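PDB 3K29: type III secretion T3S chaperone from Chlamydia trachomatis, which is of unproven function but, as a YscO homologue that folds into a long coiled coil, probably serves as a chaperone of type III secretion. Local coordinates for residues R17-E22 and L115-E121; V24-R29 and E107-E112; E35-L39 and Q97-V101. All blocks are in the same frame, centred on the assembly; numbering follows the deposited sequence. Where two conformers were deposited one is given.

How the contacts relate
Two long antiparallel helices, 8-66 and 70-160, can be followed as an intramolecular coiled coil through three successive samples of one interface. Contact 3 is nested inside the chain segment closed by contact 2, and contact 2 inside that closed by contact 1. Contacts 1 and 2 have centres about 12 Å apart and touch directly, Leu115 CD2 lying 3.9 Å from Val25 CG2. Contact 3 follows with its centre about 16 Å from that of contact 2 and about 27 Å from that of contact 1. The axes of the short segments come within 8.8 Å in all three contacts, while the side chains change from stacked arginines to a buried glutamine bonded to a glutamate.

Contact 1 of 3, residues R17-E22 and L115-E121; sequences RVDRAE and LTKRRKE
The guanidinium of Arg17 lies flat on that of Arg118, with centres 4.3 Å apart and planes inclined by 17°. Arg118 CD sits over the centre of the Arg17 group, and NH2 of Arg17 lies off-centre above the Arg118 group. Glu121 occupies the edge of Arg118: NE reaches OE1 at 2.8 Å, almost straight, and NH2 reaches OE2 at 3.0 Å. This side-on, two-nitrogen grip fixes the rotation of the Arg118 group and probably offsets the like charges of the stack. A water links Arg17 NH1 to Glu121 OE1, and the direct ion pair between those atoms is long. Arg118 NH1 has a further salt-bridge partner in Glu114.

At the opposite flank, the edge of the Arg119 guanidinium meets Glu22, whose OE2 is 2.7 Å from NH1; the two planes stand 72° apart. Leu115 CG lies off-centre over one face of the Arg119 group, and its CD1 rests against Glu22 CG at 3.6 Å and also touches Ala21 CB. With CG2 beside its own backbone N and anti to the carbonyl carbon, Val18 directs that methyl to the backbone O of Arg118 at 3.4 Å, while CG1 lies by the aliphatic part of Arg119. The apolar strip is thus bordered by charge. The axes of the two segments, on helices 8-66 and 70-160, cross at -165° (antiparallel), and Glu121 also touches Lys14 on helix 8-66.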
loop_
_atom_site.group_PDB
_atom_site.type_symbol
_atom_site.label_atom_id
_atom_site.label_comp_id
_atom_site.label_asym_id
_atom_site.label_seq_id
_atom_site.Cartn_x
_atom_site.Cartn_y
_atom_site.Cartn_z
ATOM N N ARG A 17 5.370 -13.835 4.598
ATOM C CA ARG A 17 5.087 -13.096 3.379
ATOM C C ARG A 17 4.040 -12.031 3.590
ATOM O O ARG A 17 4.117 -10.967 2.948
ATOM C CB ARG A 17 4.654 -14.032 2.251
ATOM C CG ARG A 17 5.737 -14.957 1.796
ATOM C CD ARG A 17 5.408 -15.511 0.419
ATOM N NE ARG A 17 5.709 -14.534 -0.623
ATOM C CZ ARG A 17 5.098 -14.499 -1.806
ATOM N NH1 ARG A 17 4.149 -15.378 -2.092
ATOM N NH2 ARG A 17 5.432 -13.594 -2.708
ATOM N N VAL A 18 3.048 -12.340 4.432
ATOM C CA VAL A 18 2.102 -11.350 4.953
ATOM C C VAL A 18 2.805 -10.240 5.778
ATOM O O VAL A 18 2.592 -9.046 5.512
ATOM C CB VAL A 18 0.931 -12.012 5.706
ATOM C CG1 VAL A 18 0.074 -10.970 6.443
ATOM C CG2 VAL A 18 0.093 -12.828 4.722
ATOM N N ASP A 19 3.659 -10.622 6.731
ATOM C CA ASP A 19 4.469 -9.630 7.465
ATOM C C ASP A 19 5.174 -8.697 6.497
ATOM O O ASP A 19 5.056 -7.476 6.633
ATOM C CB ASP A 19 5.501 -10.280 8.399
ATOM C CG ASP A 19 4.859 -10.952 9.591
ATOM O OD1 ASP A 19 3.611 -10.988 9.618
ATOM O OD2 ASP A 19 5.585 -11.463 10.491
ATOM N N ARG A 20 5.887 -9.271 5.529
ATOM C CA ARG A 20 6.662 -8.488 4.554
ATOM C C ARG A 20 5.802 -7.535 3.731
ATOM O O ARG A 20 6.207 -6.402 3.495
ATOM C CB ARG A 20 7.545 -9.369 3.644
ATOM C CG ARG A 20 8.601 -10.153 4.434
ATOM C CD ARG A 20 9.802 -10.590 3.622
ATOM N NE ARG A 20 9.442 -11.558 2.607
ATOM C CZ ARG A 20 9.503 -12.880 2.752
ATOM N NH1 ARG A 20 9.931 -13.427 3.883
ATOM N NH2 ARG A 20 9.149 -13.648 1.740
ATOM N N ALA A 21 4.619 -8.001 3.322
ATOM C CA ALA A 21 3.711 -7.215 2.491
ATOM C C ALA A 21 3.061 -6.068 3.264
ATOM O O ALA A 21 2.785 -5.015 2.695
ATOM C CB ALA A 21 2.618 -8.122 1.880
ATOM N N GLU A 22 2.790 -6.286 4.551
ATOM C CA GLU A 22 2.313 -5.228 5.434
ATOM C C GLU A 22 3.347 -4.108 5.547
ATOM O O GLU A 22 3.016 -2.922 5.479
ATOM C CB GLU A 22 2.012 -5.804 6.832
ATOM C CG GLU A 22 0.658 -6.482 6.937
ATOM C CD GLU A 22 0.454 -7.215 8.252
ATOM O OE1 GLU A 22 1.445 -7.426 8.985
ATOM O OE2 GLU A 22 -0.700 -7.604 8.541
ATOM N N LEU A 115 -0.716 -7.400 -0.662
ATOM C CA LEU A 115 -1.042 -7.791 0.710
ATOM C C LEU A 115 -2.289 -8.680 0.818
ATOM O O LEU A 115 -2.285 -9.653 1.577
ATOM C CB LEU A 115 -1.176 -6.568 1.631
ATOM C CG LEU A 115 -1.552 -6.765 3.124
ATOM C CD1 LEU A 115 -0.665 -7.754 3.837
ATOM C CD2 LEU A 115 -1.570 -5.412 3.916
ATOM N N THR A 116 -3.349 -8.333 0.080
ATOM C CA THR A 116 -4.576 -9.134 0.058
ATOM C C THR A 116 -4.326 -10.518 -0.515
ATOM O O THR A 116 -4.855 -11.496 0.010
ATOM C CB THR A 116 -5.712 -8.466 -0.727
ATOM O OG1 THR A 116 -5.817 -7.107 -0.307
ATOM C CG2 THR A 116 -7.065 -9.195 -0.490
ATOM N N LYS A 117 -3.537 -10.585 -1.597
ATOM C CA LYS A 117 -3.105 -11.862 -2.174
ATOM C C LYS A 117 -2.330 -12.714 -1.169
ATOM O O LYS A 117 -2.590 -13.903 -1.039
ATOM C CB LYS A 117 -2.288 -11.650 -3.453
ATOM C CG LYS A 117 -3.125 -11.737 -4.726
ATOM C CD LYS A 117 -2.377 -11.260 -5.968
ATOM C CE LYS A 117 -1.362 -12.310 -6.468
ATOM N NZ LYS A 117 -0.494 -11.791 -7.579
ATOM N N ARG A 118 -1.402 -12.105 -0.431
ATOM C CA ARG A 118 -0.633 -12.852 0.573
ATOM C C ARG A 118 -1.517 -13.438 1.649
ATOM O O ARG A 118 -1.278 -14.555 2.115
ATOM C CB ARG A 118 0.500 -12.011 1.191
ATOM C CG ARG A 118 1.516 -11.528 0.196
ATOM C CD ARG A 118 2.271 -12.651 -0.552
ATOM N NE ARG A 118 1.593 -13.123 -1.775
ATOM C CZ ARG A 118 1.472 -12.433 -2.924
ATOM N NH1 ARG A 118 1.980 -11.208 -3.060
ATOM N NH2 ARG A 118 0.831 -12.971 -3.957
ATOM N N ARG A 119 -2.527 -12.680 2.042
ATOM C CA ARG A 119 -3.400 -13.053 3.128
ATOM C C ARG A 119 -4.369 -14.170 2.714
ATOM O O ARG A 119 -4.656 -15.065 3.501
ATOM C CB ARG A 119 -4.131 -11.808 3.653
ATOM C CG ARG A 119 -3.166 -10.839 4.340
ATOM C CD ARG A 119 -3.742 -10.199 5.581
ATOM N NE ARG A 119 -4.147 -8.822 5.336
ATOM C CZ ARG A 119 -3.772 -7.758 6.052
ATOM N NH1 ARG A 119 -2.966 -7.883 7.098
ATOM N NH2 ARG A 119 -4.218 -6.549 5.716
ATOM N N LYS A 120 -4.879 -14.075 1.477
ATOM C CA LYS A 120 -5.676 -15.116 0.820
ATOM C C LYS A 120 -4.901 -16.441 0.775
ATOM O O LYS A 120 -5.396 -17.477 1.229
ATOM C CB LYS A 120 -6.024 -14.633 -0.585
ATOM C CG LYS A 120 -6.985 -15.476 -1.377
ATOM C CD LYS A 120 -7.139 -14.819 -2.736
ATOM C CE LYS A 120 -7.133 -15.860 -3.856
ATOM N NZ LYS A 120 -8.451 -16.578 -4.015
ATOM N N GLU A 121 -3.671 -16.390 0.271
ATOM C CA GLU A 121 -2.828 -17.587 0.179
ATOM C C GLU A 121 -2.521 -18.185 1.553
ATOM O O GLU A 121 -2.631 -19.385 1.736
ATOM C CB GLU A 121 -1.508 -17.298 -0.536
ATOM C CG GLU A 121 -1.635 -16.942 -2.008
ATOM C CD GLU A 121 -0.590 -15.936 -2.479
ATOM O OE1 GLU A 121 0.399 -15.637 -1.745
ATOM O OE2 GLU A 121 -0.775 -15.435 -3.612
HETATM O O HOH W 1 2.139 -16.845 0.020
#

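Contact 2 of 3, residues V24-R29 and E107-E112; sequences VVKEKR and ELERAE
Apolar contacts knit Val25, Leu108 and Ala111, with the stem of Lys28, into part of the core of the antiparallel coiled coil. CG1 of Val25 lies 3.9 Å from Leu108 CD1, and CG2 settles against the backbone O of Ala111 at 3.5 Å. The leucine has CG anti to its backbone N, and its CD1 methyl enters between Val25 and Arg29, 3.3 Å from Arg29 CD. Val24, the residue before Val25, adds CG1 against Ala111 CB at the rim of the seam.

The long polar chains contribute their carbon before their charge. Lys28 presents CB to Leu108 CA at 3.8 Å and CG to Ala111 CB, so its aliphatic stem completes the apolar seam. Its bend at chi2 carries the ammonium along Glu107, the two side chains lying side by side and pointing the same way. At 4.1 Å from Lys28 NZ to Glu107 OE2, opposite charges are near each other without forming a salt bridge. Glu107 OE1 instead accepts from Arg110 NH1 of its own helix at 2.8 Å, in a bent bond of 140°.

The remaining ionic contact is a long one across the other flank. Glu112 OE1 stands over the centre of the Arg29 guanidinium, 3.6 Å from NH2, with the planes 59° apart; the attraction is one of charge, since no N-H points at the oxygen. The same oxygen touches Val25 CG1. The centre of this contact lies about 2 Å from the centre of the chain, and its segments of helices 8-66 and 70-160 run antiparallel at 168°.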
loop_
_atom_site.group_PDB
_atom_site.type_symbol
_atom_site.label_atom_id
_atom_site.label_comp_id
_atom_site.label_asym_id
_atom_site.label_seq_id
_atom_site.Cartn_x
_atom_site.Cartn_y
_atom_site.Cartn_z
ATOM N N VAL A 24 5.660 -3.581 3.374
ATOM C CA VAL A 24 5.754 -2.928 2.062
ATOM C C VAL A 24 4.641 -1.866 1.853
ATOM O O VAL A 24 4.960 -0.768 1.393
ATOM C CB VAL A 24 5.901 -3.931 0.894
ATOM C CG1 VAL A 24 5.624 -3.248 -0.472
ATOM C CG2 VAL A 24 7.332 -4.615 0.937
ATOM N N VAL A 25 3.387 -2.171 2.220
ATOM C CA VAL A 25 2.260 -1.220 2.141
ATOM C C VAL A 25 2.575 0.063 2.902
ATOM O O VAL A 25 2.391 1.164 2.372
ATOM C CB VAL A 25 0.906 -1.780 2.669
ATOM C CG1 VAL A 25 -0.122 -0.652 2.829
ATOM C CG2 VAL A 25 0.325 -2.800 1.713
ATOM N N LYS A 26 3.090 -0.103 4.121
ATOM C CA LYS A 26 3.480 1.005 4.977
ATOM C C LYS A 26 4.598 1.808 4.346
ATOM O O LYS A 26 4.622 3.019 4.468
ATOM C CB LYS A 26 3.906 0.487 6.354
ATOM C CG LYS A 26 4.839 1.420 7.102
ATOM C CD LYS A 26 4.901 1.123 8.590
ATOM C CE LYS A 26 5.717 2.206 9.291
ATOM N NZ LYS A 26 5.848 1.961 10.749
ATOM N N GLU A 27 5.539 1.139 3.694
ATOM C CA GLU A 27 6.628 1.857 3.071
ATOM C C GLU A 27 6.076 2.651 1.861
ATOM O O GLU A 27 6.387 3.831 1.669
ATOM C CB GLU A 27 7.779 0.906 2.697
ATOM C CG GLU A 27 8.961 1.567 1.952
ATOM C CD GLU A 27 9.613 2.776 2.682
ATOM O OE1 GLU A 27 9.203 3.149 3.816
ATOM O OE2 GLU A 27 10.562 3.372 2.108
ATOM N N LYS A 28 5.190 2.023 1.093
ATOM C CA LYS A 28 4.543 2.748 -0.004
ATOM C C LYS A 28 3.694 3.932 0.460
ATOM O O LYS A 28 3.691 4.954 -0.233
ATOM C CB LYS A 28 3.770 1.828 -0.961
ATOM C CG LYS A 28 4.612 0.662 -1.527
ATOM C CD LYS A 28 5.869 1.093 -2.190
ATOM C CE LYS A 28 6.560 -0.091 -2.793
ATOM N NZ LYS A 28 7.936 0.296 -3.195
ATOM N N ARG A 29 2.994 3.824 1.589
ATOM C CA ARG A 29 2.316 4.997 2.164
ATOM C C ARG A 29 3.304 6.157 2.338
ATOM O O ARG A 29 3.039 7.295 1.922
ATOM C CB ARG A 29 1.738 4.691 3.548
ATOM C CG ARG A 29 0.224 4.584 3.642
ATOM C CD ARG A 29 -0.194 3.198 3.186
ATOM N NE ARG A 29 -1.278 2.599 3.983
ATOM C CZ ARG A 29 -2.575 2.770 3.746
ATOM N NH1 ARG A 29 -3.012 3.570 2.767
ATOM N NH2 ARG A 29 -3.445 2.157 4.518
ATOM N N GLU A 107 1.674 2.747 -7.032
ATOM C CA GLU A 107 2.516 1.828 -6.241
ATOM C C GLU A 107 1.907 1.397 -4.910
ATOM O O GLU A 107 1.972 0.226 -4.568
ATOM C CB GLU A 107 3.928 2.386 -6.044
ATOM C CG GLU A 107 4.807 2.127 -7.214
ATOM C CD GLU A 107 5.007 0.647 -7.432
ATOM O OE1 GLU A 107 4.436 0.091 -8.399
ATOM O OE2 GLU A 107 5.711 0.031 -6.605
ATOM N N LEU A 108 1.296 2.324 -4.178
ATOM C CA LEU A 108 0.511 1.967 -2.999
ATOM C C LEU A 108 -0.671 1.032 -3.278
ATOM O O LEU A 108 -0.852 0.067 -2.543
ATOM C CB LEU A 108 -0.005 3.210 -2.259
ATOM C CG LEU A 108 -0.867 3.017 -1.016
ATOM C CD1 LEU A 108 -0.213 2.094 0.030
ATOM C CD2 LEU A 108 -1.164 4.356 -0.370
ATOM N N GLU A 109 -1.470 1.335 -4.303
ATOM C CA GLU A 109 -2.611 0.500 -4.671
ATOM C C GLU A 109 -2.108 -0.917 -4.965
ATOM O O GLU A 109 -2.718 -1.894 -4.527
ATOM C CB GLU A 109 -3.342 1.087 -5.893
ATOM C CG GLU A 109 -3.891 2.494 -5.688
ATOM C CD GLU A 109 -4.464 3.136 -6.966
ATOM O OE1 GLU A 109 -4.683 2.445 -7.980
ATOM O OE2 GLU A 109 -4.703 4.349 -6.948
ATOM N N ARG A 110 -1.004 -1.015 -5.708
ATOM C CA ARG A 110 -0.418 -2.293 -6.076
ATOM C C ARG A 110 0.066 -3.094 -4.841
ATOM O O ARG A 110 -0.151 -4.297 -4.755
ATOM C CB ARG A 110 0.733 -2.079 -7.040
ATOM C CG ARG A 110 0.305 -1.561 -8.412
ATOM C CD ARG A 110 1.504 -1.412 -9.291
ATOM N NE ARG A 110 1.165 -0.728 -10.523
ATOM C CZ ARG A 110 1.634 0.466 -10.873
ATOM N NH1 ARG A 110 2.501 1.110 -10.099
ATOM N NH2 ARG A 110 1.246 1.021 -12.018
ATOM N N ALA A 111 0.668 -2.409 -3.878
ATOM C CA ALA A 111 1.135 -3.056 -2.652
ATOM C C ALA A 111 -0.003 -3.610 -1.826
ATOM O O ALA A 111 0.142 -4.684 -1.230
ATOM C CB ALA A 111 2.003 -2.105 -1.806
ATOM N N GLU A 112 -1.126 -2.886 -1.770
ATOM C CA GLU A 112 -2.308 -3.356 -1.045
ATOM C C GLU A 112 -3.003 -4.556 -1.709
ATOM O O GLU A 112 -3.475 -5.457 -0.993
ATOM C CB GLU A 112 -3.306 -2.212 -0.836
ATOM C CG GLU A 112 -2.605 -0.976 -0.336
ATOM C CD GLU A 112 -3.520 -0.054 0.391
ATOM O OE1 GLU A 112 -3.420 -0.020 1.643
ATOM O OE2 GLU A 112 -4.335 0.636 -0.280
#

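Contact 3 of 3, residues E35-L39 and Q97-V101; sequences EQEKL and QKENV
Inside the antiparallel two-helix coiled coil, a pair of hydrogen bonds joins Gln97 to Glu35 across the hairpin. The amide nitrogen of Gln97 spends both N-H groups on one residue. It reaches Glu35 OE1 at 2.9 Å, nearly straight at 176° and on the anti side of the carboxylate, and also the backbone O of Glu35 at 2.9 Å, more bent at 140°. That carbonyl oxygen already takes the helical N-H of Leu39, and thus serves two donors. Glu35 OE1 is shared as well, since Lys38 NZ lies 2.8 Å away on its syn lone pair, completing a salt bridge within helix 8-66. The other end of the Gln97 amide is held too: OE1 receives ND2 of Asn100 from above its carbonyl plane at 2.9 Å, so the group has partners at both ends and its rotation is settled. With CG anti to the backbone N and a bend at chi2, the Gln97 chain turns its amide toward helix 8-66, and CG packs against Leu39 N at 3.4 Å.

Aliphatic groups line the other side of these bonds. Val101 CG2 fits against the Glu35 backbone O at 3.5 Å and meets Leu39 CB, while CG1 touches the end of Gln36. Leu39 CD1 lies against CG of Lys98 at 3.6 Å, the two side chains meeting at a slant. The axes of the two segments, on helices 8-66 and 70-160, cross at -160° (antiparallel); Gln97 also touches Arg42 and Val101 touches Leu32, both on helix 8-66.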
loop_
_atom_site.group_PDB
_atom_site.type_symbol
_atom_site.label_atom_id
_atom_site.label_comp_id
_atom_site.label_asym_id
_atom_site.label_seq_id
_atom_site.Cartn_x
_atom_site.Cartn_y
_atom_site.Cartn_z
ATOM N N GLU A 35 6.162 12.260 -1.837
ATOM C CA GLU A 35 5.779 12.917 -3.082
ATOM C C GLU A 35 4.678 13.950 -2.841
ATOM O O GLU A 35 4.751 15.034 -3.409
ATOM C CB GLU A 35 5.371 11.909 -4.174
ATOM C CG GLU A 35 6.473 10.914 -4.574
ATOM C CD GLU A 35 7.840 11.550 -4.861
ATOM O OE1 GLU A 35 7.954 12.557 -5.595
ATOM O OE2 GLU A 35 8.847 10.982 -4.402
ATOM N N GLN A 36 3.680 13.626 -2.017
ATOM C CA GLN A 36 2.625 14.581 -1.671
ATOM C C GLN A 36 3.197 15.875 -1.055
ATOM O O GLN A 36 2.791 16.998 -1.394
ATOM C CB GLN A 36 1.589 13.950 -0.732
ATOM C CG GLN A 36 0.730 12.874 -1.391
ATOM C CD GLN A 36 -0.467 13.421 -2.146
ATOM O OE1 GLN A 36 -0.475 14.569 -2.629
ATOM N NE2 GLN A 36 -1.501 12.589 -2.257
ATOM N N GLU A 37 4.169 15.698 -0.172
ATOM C CA GLU A 37 4.886 16.801 0.433
ATOM C C GLU A 37 5.673 17.622 -0.620
ATOM O O GLU A 37 5.696 18.857 -0.548
ATOM C CB GLU A 37 5.814 16.251 1.524
ATOM C CG GLU A 37 6.097 17.210 2.667
ATOM C CD GLU A 37 6.997 18.369 2.249
ATOM O OE1 GLU A 37 7.812 18.161 1.316
ATOM O OE2 GLU A 37 6.891 19.481 2.844
ATOM N N LYS A 38 6.313 16.952 -1.582
ATOM C CA LYS A 38 7.027 17.661 -2.670
ATOM C C LYS A 38 6.046 18.375 -3.551
ATOM O O LYS A 38 6.346 19.465 -3.992
ATOM C CB LYS A 38 7.910 16.744 -3.524
ATOM C CG LYS A 38 9.100 16.107 -2.781
ATOM C CD LYS A 38 9.645 14.842 -3.500
ATOM C CE LYS A 38 10.247 15.156 -4.888
ATOM N NZ LYS A 38 10.441 13.917 -5.709
ATOM N N LEU A 39 4.867 17.788 -3.784
ATOM C CA LEU A 39 3.807 18.488 -4.523
ATOM C C LEU A 39 3.384 19.791 -3.834
ATOM O O LEU A 39 3.195 20.816 -4.506
ATOM C CB LEU A 39 2.574 17.603 -4.782
ATOM C CG LEU A 39 1.426 18.225 -5.608
ATOM C CD1 LEU A 39 1.898 18.685 -6.971
ATOM C CD2 LEU A 39 0.213 17.277 -5.781
ATOM N N GLN A 97 5.539 17.143 -10.802
ATOM C CA GLN A 97 5.446 16.548 -9.483
ATOM C C GLN A 97 4.157 15.739 -9.314
ATOM O O GLN A 97 4.149 14.685 -8.661
ATOM C CB GLN A 97 5.618 17.608 -8.369
ATOM C CG GLN A 97 5.747 17.063 -6.938
ATOM C CD GLN A 97 6.658 15.861 -6.819
ATOM O OE1 GLN A 97 7.694 15.749 -7.494
ATOM N NE2 GLN A 97 6.290 14.945 -5.907
ATOM N N LYS A 98 3.084 16.215 -9.926
ATOM C CA LYS A 98 1.838 15.463 -9.995
ATOM C C LYS A 98 2.044 14.086 -10.541
ATOM O O LYS A 98 1.422 13.145 -10.049
ATOM C CB LYS A 98 0.736 16.210 -10.769
ATOM C CG LYS A 98 0.214 17.367 -9.900
ATOM C CD LYS A 98 -1.044 18.039 -10.372
ATOM C CE LYS A 98 -1.377 19.048 -9.285
ATOM N NZ LYS A 98 -2.780 19.556 -9.308
ATOM N N GLU A 99 2.915 13.969 -11.539
ATOM C CA GLU A 99 3.194 12.685 -12.158
ATOM C C GLU A 99 3.893 11.713 -11.180
ATOM O O GLU A 99 3.633 10.511 -11.188
ATOM C CB GLU A 99 4.063 12.847 -13.405
ATOM C CG GLU A 99 3.458 13.581 -14.581
ATOM C CD GLU A 99 4.429 13.596 -15.755
ATOM O OE1 GLU A 99 4.529 12.592 -16.471
ATOM O OE2 GLU A 99 5.131 14.597 -15.956
ATOM N N ASN A 100 4.794 12.252 -10.364
ATOM C CA ASN A 100 5.407 11.509 -9.266
ATOM C C ASN A 100 4.388 11.065 -8.242
ATOM O O ASN A 100 4.465 9.923 -7.749
ATOM C CB ASN A 100 6.526 12.309 -8.587
ATOM C CG ASN A 100 7.708 12.521 -9.487
ATOM O OD1 ASN A 100 7.982 11.723 -10.377
ATOM N ND2 ASN A 100 8.419 13.606 -9.272
ATOM N N VAL A 101 3.458 11.949 -7.896
ATOM C CA VAL A 101 2.424 11.595 -6.926
ATOM C C VAL A 101 1.557 10.445 -7.438
ATOM O O VAL A 101 1.286 9.498 -6.718
ATOM C CB VAL A 101 1.560 12.786 -6.485
ATOM C CG1 VAL A 101 0.296 12.314 -5.737
ATOM C CG2 VAL A 101 2.373 13.702 -5.579
#